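Local coordinates for protein Non-ribosomal peptide synthetase (Streptomyces halstedii, PDB 3WVN) that belongs to the AMP-binding (ANL) superfamily as part of a non-ribosomal peptide synthetase and holds aspartic acid in a pocket, at residues R338-T343 / L423-Y428; C345-I350 / L365-T370; P286-L291 / N314-L319. All blocks are in the same frame, centred on the assembly; numbering follows the deposited sequence.

Contact 1 (R338-T343 / L423-Y428). With ASP (aspartic acid), chain C.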
loop_
_atom_site.group_PDB
_atom_site.type_symbol
_atom_site.label_atom_id
_atom_site.label_comp_id
_atom_site.label_asym_id
_atom_site.label_seq_id
_atom_site.Cartn_x
_atom_site.Cartn_y
_atom_site.Cartn_z
ATOM N N ARG A 338 12.868 11.248 -2.043
ATOM C CA ARG A 338 11.683 12.038 -1.942
ATOM C C ARG A 338 10.692 11.558 -2.998
ATOM O O ARG A 338 11.108 11.199 -4.137
ATOM C CB ARG A 338 12.099 13.465 -2.210
ATOM C CG ARG A 338 12.939 14.061 -1.075
ATOM C CD ARG A 338 14.280 14.700 -1.535
ATOM N NE ARG A 338 14.123 15.648 -2.576
ATOM C CZ ARG A 338 15.025 15.969 -3.536
ATOM N NH1 ARG A 338 16.208 15.425 -3.653
ATOM N NH2 ARG A 338 14.707 16.936 -4.366
ATOM N N MET A 339 9.413 11.541 -2.635
ATOM C CA MET A 339 8.320 11.141 -3.510
ATOM C C MET A 339 7.117 11.995 -3.210
ATOM O O MET A 339 7.081 12.647 -2.196
ATOM C CB MET A 339 7.935 9.674 -3.303
ATOM C CG MET A 339 9.165 8.793 -3.171
ATOM S SD MET A 339 8.820 7.044 -3.131
ATOM C CE MET A 339 7.796 7.014 -1.644
ATOM N N TYR A 340 6.158 12.016 -4.117
ATOM C CA TYR A 340 4.916 12.741 -3.902
ATOM C C TYR A 340 3.813 11.942 -4.564
ATOM O O TYR A 340 3.952 11.433 -5.670
ATOM C CB TYR A 340 5.028 14.164 -4.482
ATOM C CG TYR A 340 3.735 14.772 -4.978
ATOM C CD1 TYR A 340 2.712 15.102 -4.078
ATOM C CD2 TYR A 340 3.549 15.059 -6.328
ATOM C CE1 TYR A 340 1.561 15.702 -4.509
ATOM C CE2 TYR A 340 2.378 15.663 -6.784
ATOM C CZ TYR A 340 1.383 15.968 -5.867
ATOM O OH TYR A 340 0.206 16.525 -6.331
ATOM N N GLY A 341 2.671 11.857 -3.904
ATOM C CA GLY A 341 1.552 11.146 -4.501
ATOM C C GLY A 341 0.240 11.487 -3.880
ATOM O O GLY A 341 0.181 12.129 -2.834
ATOM N N GLN A 342 -0.810 11.010 -4.543
ATOM C CA GLN A 342 -2.147 10.942 -3.964
ATOM C C GLN A 342 -2.685 9.561 -4.149
ATOM O O GLN A 342 -2.315 8.858 -5.107
ATOM C CB GLN A 342 -3.075 11.905 -4.694
ATOM C CG GLN A 342 -2.686 13.337 -4.556
ATOM C CD GLN A 342 -3.754 14.228 -5.105
ATOM O OE1 GLN A 342 -4.561 13.841 -5.970
ATOM N NE2 GLN A 342 -3.784 15.432 -4.603
ATOM N N THR A 343 -3.640 9.201 -3.303
ATOM C CA THR A 343 -4.191 7.876 -3.358
ATOM C C THR A 343 -4.926 7.700 -4.695
ATOM O O THR A 343 -4.924 6.617 -5.277
ATOM C CB THR A 343 -5.118 7.597 -2.166
ATOM O OG1 THR A 343 -4.344 7.600 -0.984
ATOM C CG2 THR A 343 -5.754 6.219 -2.298
ATOM N N LEU A 423 -6.262 13.136 -14.009
ATOM C CA LEU A 423 -6.444 13.418 -12.584
ATOM C C LEU A 423 -6.009 14.812 -12.331
ATOM O O LEU A 423 -4.864 15.152 -12.616
ATOM C CB LEU A 423 -5.591 12.474 -11.698
ATOM C CG LEU A 423 -5.519 12.811 -10.196
ATOM C CD1 LEU A 423 -6.894 12.657 -9.556
ATOM C CD2 LEU A 423 -4.460 11.985 -9.459
ATOM N N HIS A 424 -6.905 15.611 -11.747
ATOM C CA HIS A 424 -6.592 16.985 -11.346
ATOM C C HIS A 424 -6.377 16.925 -9.855
ATOM O O HIS A 424 -7.286 16.584 -9.105
ATOM C CB HIS A 424 -7.760 17.921 -11.688
ATOM C CG HIS A 424 -7.933 18.130 -13.157
ATOM N ND1 HIS A 424 -7.720 19.347 -13.785
ATOM C CD2 HIS A 424 -8.242 17.247 -14.138
ATOM C CE1 HIS A 424 -7.945 19.211 -15.082
ATOM N NE2 HIS A 424 -8.251 17.947 -15.323
ATOM N N THR A 425 -5.171 17.228 -9.433
ATOM C CA THR A 425 -4.788 16.980 -8.070
ATOM C C THR A 425 -5.236 18.054 -7.094
ATOM O O THR A 425 -5.221 17.836 -5.892
ATOM C CB THR A 425 -3.249 16.926 -7.938
ATOM O OG1 THR A 425 -2.675 18.208 -8.239
ATOM C CG2 THR A 425 -2.667 15.836 -8.830
ATOM N N GLY A 426 -5.527 19.247 -7.615
ATOM C CA GLY A 426 -5.642 20.433 -6.809
ATOM C C GLY A 426 -4.356 20.854 -6.133
ATOM O O GLY A 426 -4.417 21.718 -5.271
ATOM N N ASP A 427 -3.187 20.289 -6.485
ATOM C CA ASP A 427 -1.931 20.878 -6.022
ATOM C C ASP A 427 -1.457 21.789 -7.107
ATOM O O ASP A 427 -1.836 21.616 -8.254
ATOM C CB ASP A 427 -0.878 19.841 -5.650
ATOM C CG ASP A 427 -1.333 18.981 -4.499
ATOM O OD1 ASP A 427 -1.958 19.545 -3.606
ATOM O OD2 ASP A 427 -1.090 17.756 -4.478
ATOM N N TYR A 428 -0.659 22.791 -6.754
ATOM C CA TYR A 428 -0.177 23.704 -7.765
ATOM C C TYR A 428 1.346 23.694 -7.798
ATOM O O TYR A 428 2.018 23.625 -6.772
ATOM C CB TYR A 428 -0.738 25.125 -7.554
ATOM C CG TYR A 428 -2.180 25.243 -7.963
ATOM C CD1 TYR A 428 -2.539 25.758 -9.187
ATOM C CD2 TYR A 428 -3.178 24.821 -7.112
ATOM C CE1 TYR A 428 -3.869 25.842 -9.565
ATOM C CE2 TYR A 428 -4.505 24.876 -7.467
ATOM C CZ TYR A 428 -4.846 25.388 -8.697
ATOM O OH TYR A 428 -6.182 25.491 -9.002
HETATM N N ASP C . -0.430 7.681 -1.815
HETATM C CA ASP C . 0.820 8.535 -1.703
HETATM C C ASP C . 2.101 7.790 -2.022
HETATM O O ASP C . 2.185 6.557 -1.748
HETATM C CB ASP C . 0.945 9.163 -0.315
HETATM C CG ASP C . -0.409 9.760 0.208
HETATM O OD1 ASP C . -0.458 10.140 1.407
HETATM O OD2 ASP C . -1.409 9.822 -0.560
HETATM O OXT ASP C . 3.050 8.449 -2.527
#

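Contact 2 (C345-I350 / L365-T370). With ASP (aspartic acid), chain C.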
loop_
_atom_site.group_PDB
_atom_site.type_symbol
_atom_site.label_atom_id
_atom_site.label_comp_id
_atom_site.label_asym_id
_atom_site.label_seq_id
_atom_site.Cartn_x
_atom_site.Cartn_y
_atom_site.Cartn_z
ATOM N N CYS A 345 -4.084 8.205 -7.637
ATOM C CA CYS A 345 -3.290 7.488 -8.648
ATOM C C CYS A 345 -2.105 6.774 -8.026
ATOM O O CYS A 345 -1.107 6.526 -8.717
ATOM C CB CYS A 345 -2.795 8.443 -9.715
ATOM S SG CYS A 345 -1.685 9.725 -9.119
ATOM N N LYS A 346 -2.234 6.434 -6.730
ATOM C CA LYS A 346 -1.164 5.897 -5.876
ATOM C C LYS A 346 -0.004 6.840 -5.671
ATOM O O LYS A 346 0.228 7.280 -4.567
ATOM C CB LYS A 346 -0.623 4.536 -6.358
ATOM C CG LYS A 346 0.644 4.054 -5.608
ATOM C CD LYS A 346 0.483 4.063 -4.055
ATOM C CE LYS A 346 1.810 3.713 -3.400
ATOM N NZ LYS A 346 1.796 3.692 -1.916
ATOM N N ARG A 347 0.746 7.117 -6.721
ATOM C CA ARG A 347 1.908 7.991 -6.619
ATOM C C ARG A 347 2.117 8.762 -7.912
ATOM O O ARG A 347 1.688 8.327 -8.962
ATOM C CB ARG A 347 3.110 7.177 -6.218
ATOM C CG ARG A 347 4.365 7.998 -5.954
ATOM C CD ARG A 347 5.421 7.144 -5.222
ATOM N NE ARG A 347 4.895 6.873 -3.909
ATOM C CZ ARG A 347 5.194 5.828 -3.156
ATOM N NH1 ARG A 347 6.064 4.913 -3.545
ATOM N NH2 ARG A 347 4.607 5.703 -1.974
ATOM N N ILE A 348 2.715 9.940 -7.809
ATOM C CA ILE A 348 2.791 10.852 -8.923
ATOM C C ILE A 348 4.231 11.063 -9.406
ATOM O O ILE A 348 4.498 10.947 -10.616
ATOM C CB ILE A 348 2.174 12.183 -8.541
ATOM C CG1 ILE A 348 0.671 12.003 -8.395
ATOM C CG2 ILE A 348 2.479 13.244 -9.589
ATOM C CD1 ILE A 348 0.001 13.179 -7.734
ATOM N N SER A 349 5.139 11.319 -8.478
ATOM C CA SER A 349 6.546 11.530 -8.815
ATOM C C SER A 349 7.447 10.875 -7.775
ATOM O O SER A 349 7.103 10.807 -6.598
ATOM C CB SER A 349 6.850 13.013 -8.898
ATOM O OG SER A 349 6.760 13.602 -7.599
ATOM N N ILE A 350 8.604 10.414 -8.252
ATOM C CA ILE A 350 9.729 9.932 -7.434
ATOM C C ILE A 350 11.017 10.625 -7.916
ATOM O O ILE A 350 11.292 10.686 -9.135
ATOM C CB ILE A 350 9.907 8.411 -7.563
ATOM C CG1 ILE A 350 8.645 7.694 -7.029
ATOM C CG2 ILE A 350 11.113 7.973 -6.802
ATOM C CD1 ILE A 350 8.721 6.193 -7.185
ATOM N N LEU A 365 10.660 13.103 -10.626
ATOM C CA LEU A 365 10.114 12.921 -11.967
ATOM C C LEU A 365 8.817 12.094 -11.977
ATOM O O LEU A 365 8.621 11.243 -11.110
ATOM C CB LEU A 365 11.158 12.173 -12.825
ATOM C CG LEU A 365 12.463 12.973 -13.031
ATOM C CD1 LEU A 365 13.602 12.072 -13.382
ATOM C CD2 LEU A 365 12.302 14.007 -14.112
ATOM N N PRO A 366 8.013 12.211 -13.055
ATOM C CA PRO A 366 6.888 11.319 -13.174
ATOM C C PRO A 366 7.230 9.842 -13.043
ATOM O O PRO A 366 8.331 9.409 -13.373
ATOM C CB PRO A 366 6.345 11.592 -14.581
ATOM C CG PRO A 366 6.957 12.862 -14.994
ATOM C CD PRO A 366 8.230 13.008 -14.277
ATOM N N LEU A 367 6.280 9.061 -12.533
ATOM C CA LEU A 367 6.441 7.641 -12.542
ATOM C C LEU A 367 6.683 7.246 -14.017
ATOM O O LEU A 367 6.011 7.765 -14.891
ATOM C CB LEU A 367 5.172 6.984 -12.014
ATOM C CG LEU A 367 4.887 6.940 -10.503
ATOM C CD1 LEU A 367 3.920 5.802 -10.198
ATOM C CD2 LEU A 367 6.147 6.688 -9.695
ATOM N N PRO A 368 7.625 6.329 -14.289
ATOM C CA PRO A 368 7.767 5.765 -15.631
ATOM C C PRO A 368 6.442 5.251 -16.209
ATOM O O PRO A 368 5.657 4.565 -15.532
ATOM C CB PRO A 368 8.649 4.550 -15.431
ATOM C CG PRO A 368 9.393 4.816 -14.197
ATOM C CD PRO A 368 8.562 5.736 -13.342
ATOM N N GLY A 369 6.203 5.575 -17.466
ATOM C CA GLY A 369 4.938 5.252 -18.103
ATOM C C GLY A 369 3.791 6.202 -17.792
ATOM O O GLY A 369 2.677 5.891 -18.130
ATOM N N THR A 370 4.049 7.361 -17.198
ATOM C CA THR A 370 2.976 8.283 -16.861
ATOM C C THR A 370 3.377 9.682 -17.282
ATOM O O THR A 370 4.505 9.920 -17.589
ATOM C CB THR A 370 2.706 8.312 -15.335
ATOM O OG1 THR A 370 3.819 8.918 -14.646
ATOM C CG2 THR A 370 2.548 6.915 -14.815
HETATM N N ASP C . -0.430 7.681 -1.815
HETATM C CA ASP C . 0.820 8.535 -1.703
HETATM C C ASP C . 2.101 7.790 -2.022
HETATM O O ASP C . 2.185 6.557 -1.748
HETATM C CB ASP C . 0.945 9.163 -0.315
HETATM C CG ASP C . -0.409 9.760 0.208
HETATM O OD1 ASP C . -0.458 10.140 1.407
HETATM O OD2 ASP C . -1.409 9.822 -0.560
HETATM O OXT ASP C . 3.050 8.449 -2.527
HETATM O O HOH W 1 2.706 10.350 -12.316
#

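Contact 3 (P286-L291 / N314-L319). With ASP (aspartic acid), chain C.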
loop_
_atom_site.group_PDB
_atom_site.type_symbol
_atom_site.label_atom_id
_atom_site.label_comp_id
_atom_site.label_asym_id
_atom_site.label_seq_id
_atom_site.Cartn_x
_atom_site.Cartn_y
_atom_site.Cartn_z
ATOM N N PRO A 286 10.054 2.520 4.240
ATOM C CA PRO A 286 9.208 3.656 3.897
ATOM C C PRO A 286 9.019 4.521 5.160
ATOM O O PRO A 286 8.825 3.998 6.272
ATOM C CB PRO A 286 7.876 3.011 3.508
ATOM C CG PRO A 286 7.842 1.711 4.270
ATOM C CD PRO A 286 9.308 1.260 4.240
ATOM N N ILE A 287 9.070 5.819 4.955
ATOM C CA ILE A 287 8.973 6.747 5.998
ATOM C C ILE A 287 7.968 7.783 5.643
ATOM O O ILE A 287 7.638 8.017 4.454
ATOM C CB ILE A 287 10.314 7.497 6.301
ATOM C CG1 ILE A 287 10.925 8.051 5.032
ATOM C CG2 ILE A 287 11.297 6.592 7.003
ATOM C CD1 ILE A 287 12.137 8.919 5.321
ATOM N N VAL A 288 7.591 8.463 6.697
ATOM C CA VAL A 288 6.864 9.714 6.644
ATOM C C VAL A 288 7.646 10.681 7.542
ATOM O O VAL A 288 8.457 10.229 8.376
ATOM C CB VAL A 288 5.430 9.281 7.117
ATOM C CG1 VAL A 288 5.042 9.740 8.498
ATOM C CG2 VAL A 288 4.407 9.508 6.024
ATOM N N PRO A 289 7.516 11.998 7.348
ATOM C CA PRO A 289 8.436 12.875 8.128
ATOM C C PRO A 289 8.445 12.692 9.671
ATOM O O PRO A 289 9.516 12.745 10.299
ATOM C CB PRO A 289 7.941 14.241 7.768
ATOM C CG PRO A 289 7.459 14.080 6.352
ATOM C CD PRO A 289 6.791 12.762 6.316
ATOM N N SER A 290 7.282 12.427 10.290
ATOM C CA SER A 290 7.245 12.293 11.744
ATOM C C SER A 290 7.976 11.022 12.197
ATOM O O SER A 290 8.660 11.007 13.232
ATOM C CB SER A 290 5.809 12.296 12.270
ATOM O OG SER A 290 5.091 11.234 11.679
ATOM N N LEU A 291 7.820 9.968 11.405
ATOM C CA LEU A 291 8.462 8.700 11.662
ATOM C C LEU A 291 9.985 8.793 11.452
ATOM O O LEU A 291 10.750 8.185 12.188
ATOM C CB LEU A 291 7.874 7.652 10.742
ATOM C CG LEU A 291 8.517 6.272 10.790
ATOM C CD1 LEU A 291 8.511 5.710 12.204
ATOM C CD2 LEU A 291 7.836 5.327 9.818
ATOM N N ASN A 314 10.261 8.491 1.189
ATOM C CA ASN A 314 9.369 9.392 1.865
ATOM C C ASN A 314 8.285 9.921 0.938
ATOM O O ASN A 314 8.537 10.339 -0.185
ATOM C CB ASN A 314 10.109 10.568 2.455
ATOM C CG ASN A 314 9.175 11.508 3.203
ATOM O OD1 ASN A 314 8.882 11.303 4.384
ATOM N ND2 ASN A 314 8.651 12.497 2.499
ATOM N N SER A 315 7.044 9.836 1.417
ATOM C CA SER A 315 5.972 10.507 0.760
ATOM C C SER A 315 5.011 11.001 1.810
ATOM O O SER A 315 5.296 10.951 3.008
ATOM C CB SER A 315 5.231 9.547 -0.198
ATOM O OG SER A 315 4.557 10.302 -1.194
ATOM N N ALA A 316 3.861 11.450 1.331
ATOM C CA ALA A 316 2.744 11.884 2.171
ATOM C C ALA A 316 2.956 13.318 2.641
ATOM O O ALA A 316 1.981 14.051 2.730
ATOM C CB ALA A 316 2.513 10.962 3.345
ATOM N N ALA A 317 4.200 13.728 2.926
ATOM C CA ALA A 317 4.462 15.105 3.388
ATOM C C ALA A 317 5.894 15.467 3.170
ATOM O O ALA A 317 6.707 14.618 2.850
ATOM C CB ALA A 317 4.071 15.311 4.852
ATOM N N ALA A 318 6.185 16.752 3.286
ATOM C CA ALA A 318 7.468 17.291 2.865
ATOM C C ALA A 318 8.533 16.893 3.910
ATOM O O ALA A 318 8.324 17.008 5.089
ATOM C CB ALA A 318 7.358 18.804 2.709
ATOM N N LEU A 319 9.659 16.368 3.455
ATOM C CA LEU A 319 10.726 15.958 4.372
ATOM C C LEU A 319 11.689 17.133 4.536
ATOM O O LEU A 319 12.324 17.550 3.577
ATOM C CB LEU A 319 11.427 14.696 3.817
ATOM C CG LEU A 319 12.339 13.945 4.816
ATOM C CD1 LEU A 319 11.597 13.423 6.064
ATOM C CD2 LEU A 319 13.055 12.787 4.117
HETATM N N ASP C . -0.430 7.681 -1.815
HETATM C CA ASP C . 0.820 8.535 -1.703
HETATM C C ASP C . 2.101 7.790 -2.022
HETATM O O ASP C . 2.185 6.557 -1.748
HETATM C CB ASP C . 0.945 9.163 -0.315
HETATM C CG ASP C . -0.409 9.760 0.208
HETATM O OD1 ASP C . -0.458 10.140 1.407
HETATM O OD2 ASP C . -1.409 9.822 -0.560
HETATM O OXT ASP C . 3.050 8.449 -2.527
#

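Contact 1 (R338-T343 / L423-Y428)
Two sequence motifs of the AMP-binding family meet here: Tyr340 and Gln342, from the Tyr-Gly-Gln-Thr segment that begins on the last residue of strand 335-340, reach Thr425 and Asp427 of the Thr-Gly-Asp corner between strands 423-425 and 427-431. The two side chains from 338-343 do the reaching. Tyr340 and Asp427 approach from opposite directions, and the tyrosine OH donates to Asp427 OD2 at 2.6 Å; OD2 receives it on its anti lone pair, away from the other carboxylate oxygen. Ring and carboxylate planes are turned 54° from each other, with OD2 lying near the ring plane at its edge. The carboxylate is thus met by the hydroxyl and not by the face of the ring.

Gln342 crosses Thr425 at about a right angle. With an extended chain beyond CG (chi2 -171°), it carries its amide across to the corner, where NE2 donates to Thr425 O at 3.1 Å with an N-H...O angle of 156°. The donor lies in the carbonyl plane, on a lone pair. The same amide brings OE1 to 4.0 Å from Leu423 CD2, a simple packing contact.

Within the corner, Thr425 OG1 accepts from Asp427 N at 2.8 Å, an ST turn, and is also hydrogen-bonded to Ile390 O of strand 388-393. Phe439 meets the Tyr340 ring edge-to-face. On the pocket side, the backbone of 341-343 runs past the bound aspartic acid, with Gly341 O 3.6 Å from its OD2.

The chemistry implies a corner gripped at two points from one segment: the tyrosine hydroxyl takes one carboxylate oxygen of Asp427, the glutamine amide takes a main-chain carbonyl, and the ST turn sets the aspartate relative to Thr425. The backbone beside the ligand is thereby coupled to the Thr-Gly-Asp corner.

Contact 2 (C345-I350 / L365-T370)
Ile348 O is gripped by several groups: Leu367 N donates to it at 3.2 Å from 36° above the carbonyl plane, Pro366 CA sends it a C-H...O contact, and a water that also donates to Thr370 OG1 adds a third donor, although that water lies closer to the carbonyl than is wholly trustworthy. Farther along the hairpin, Ile350 and Leu365 form an antiparallel hydrogen-bonded pair, with Ile350 N to Leu365 O at 3.0 Å and Leu365 N to Ile350 O at 2.9 Å.

Leu367 supplies the apolar part through its two branches. CD2 packs on Ile350 CD1 at 3.6 Å, while CD1 lies against Arg347 O.

Nearer the start of 345-350, Lys346 and Arg347 turn to the bound aspartic acid. The Arg347 chain bends at chi3 (-67°), bringing NE to ligand OXT at 2.8 Å in the guanidinium plane (N-H...O 166°) and NH2 to ligand O. Lys346 NZ donates to that same O at 2.9 Å and is salt-bridged to Asp246, while Lys346 O accepts from the ligand N.

The alpha-carboxylate of the ligand (O and OXT) is therefore met by two positive side chains, which would probably stabilise its negative charge, and the hairpin bonds of Ile348 and Ile350 tie down the main chain that follows Arg347.

Contact 3 (P286-L291 / N314-L319)
Ile287, at the end of strand 284-287, pairs in parallel with Asn314, and its carbonyl O receives a nearly straight C-H...O contact from Asn314 CA at 3.4 Å (170° at the hydrogen). Its side chain crosses that of Asn314 at about a right angle. CG1 sits between the backbone N and the carbonyl carbon (chi1 50°), which lays it on Asn314 CB at 3.7 Å and lets CD1 run on to Leu319 CD2.

Val288, at the N-cap position of helix 289-300, turns CG2 to the loop, where it meets Ala316 CB at 3.6 Å and also lies against Ser315 O.

Pro289, the first residue of the helix, lays CB, CG and CD against the loop. Its CD approaches Asn314 OD1 at 3.2 Å. Its CG rests on Ala318 O at 3.3 Å and near Ala317 CB, and its CB touches Leu319 CD1. The proline nitrogen has no hydrogen to offer, so OD1 meets carbon and not a donor. What sets the rotation of this amide is its other end: Asn314 ND2 donates to Ala317 O at 2.9 Å (N-H...O 152°), bracing the loop from within, with Ala317 O lying in the amide plane of Asn314.

At its start, 314-319 borders the ligand site. Ser315 OG donates to OXT of the bound aspartic acid at 2.7 Å, and Ala316 CB lies near the other carboxylate of the ligand.

Among its neighbours the contact joins the C-terminal ends of two parallel strands, 284-287 and 311-314, to the start of helix 289-300, which links them in a beta-alpha-beta crossover. Helix 321-330 packs on it through Leu327 against Ile287 and Ile324 against Leu319, Trp245 touches Val288 and Ala316, and Phe247 of helix 246-258 lies against Pro286 and Ser315.

Along the chain contact 3 comes first: strand 284-287 leads into helix 289-300 and returns through strand 311-314, so that the loop closes at 314-319. After helix 321-330, strand 335-340 opens contact 1 at 338-343. Contact 2 is nested within it, pairing 345-350 with 365-370 as a beta hairpin with a long connection before the chain travels on to 423-428 and closes contact 1. No two contacts cross. Strand 335-340 lies between strands 311-314 and 349-350 in one mixed sheet, so contacts 1, 2 and 3 are linked through it; the centres of contacts 2 and 3 are about 17 Å apart, and all three contacts touch the aspartic acid.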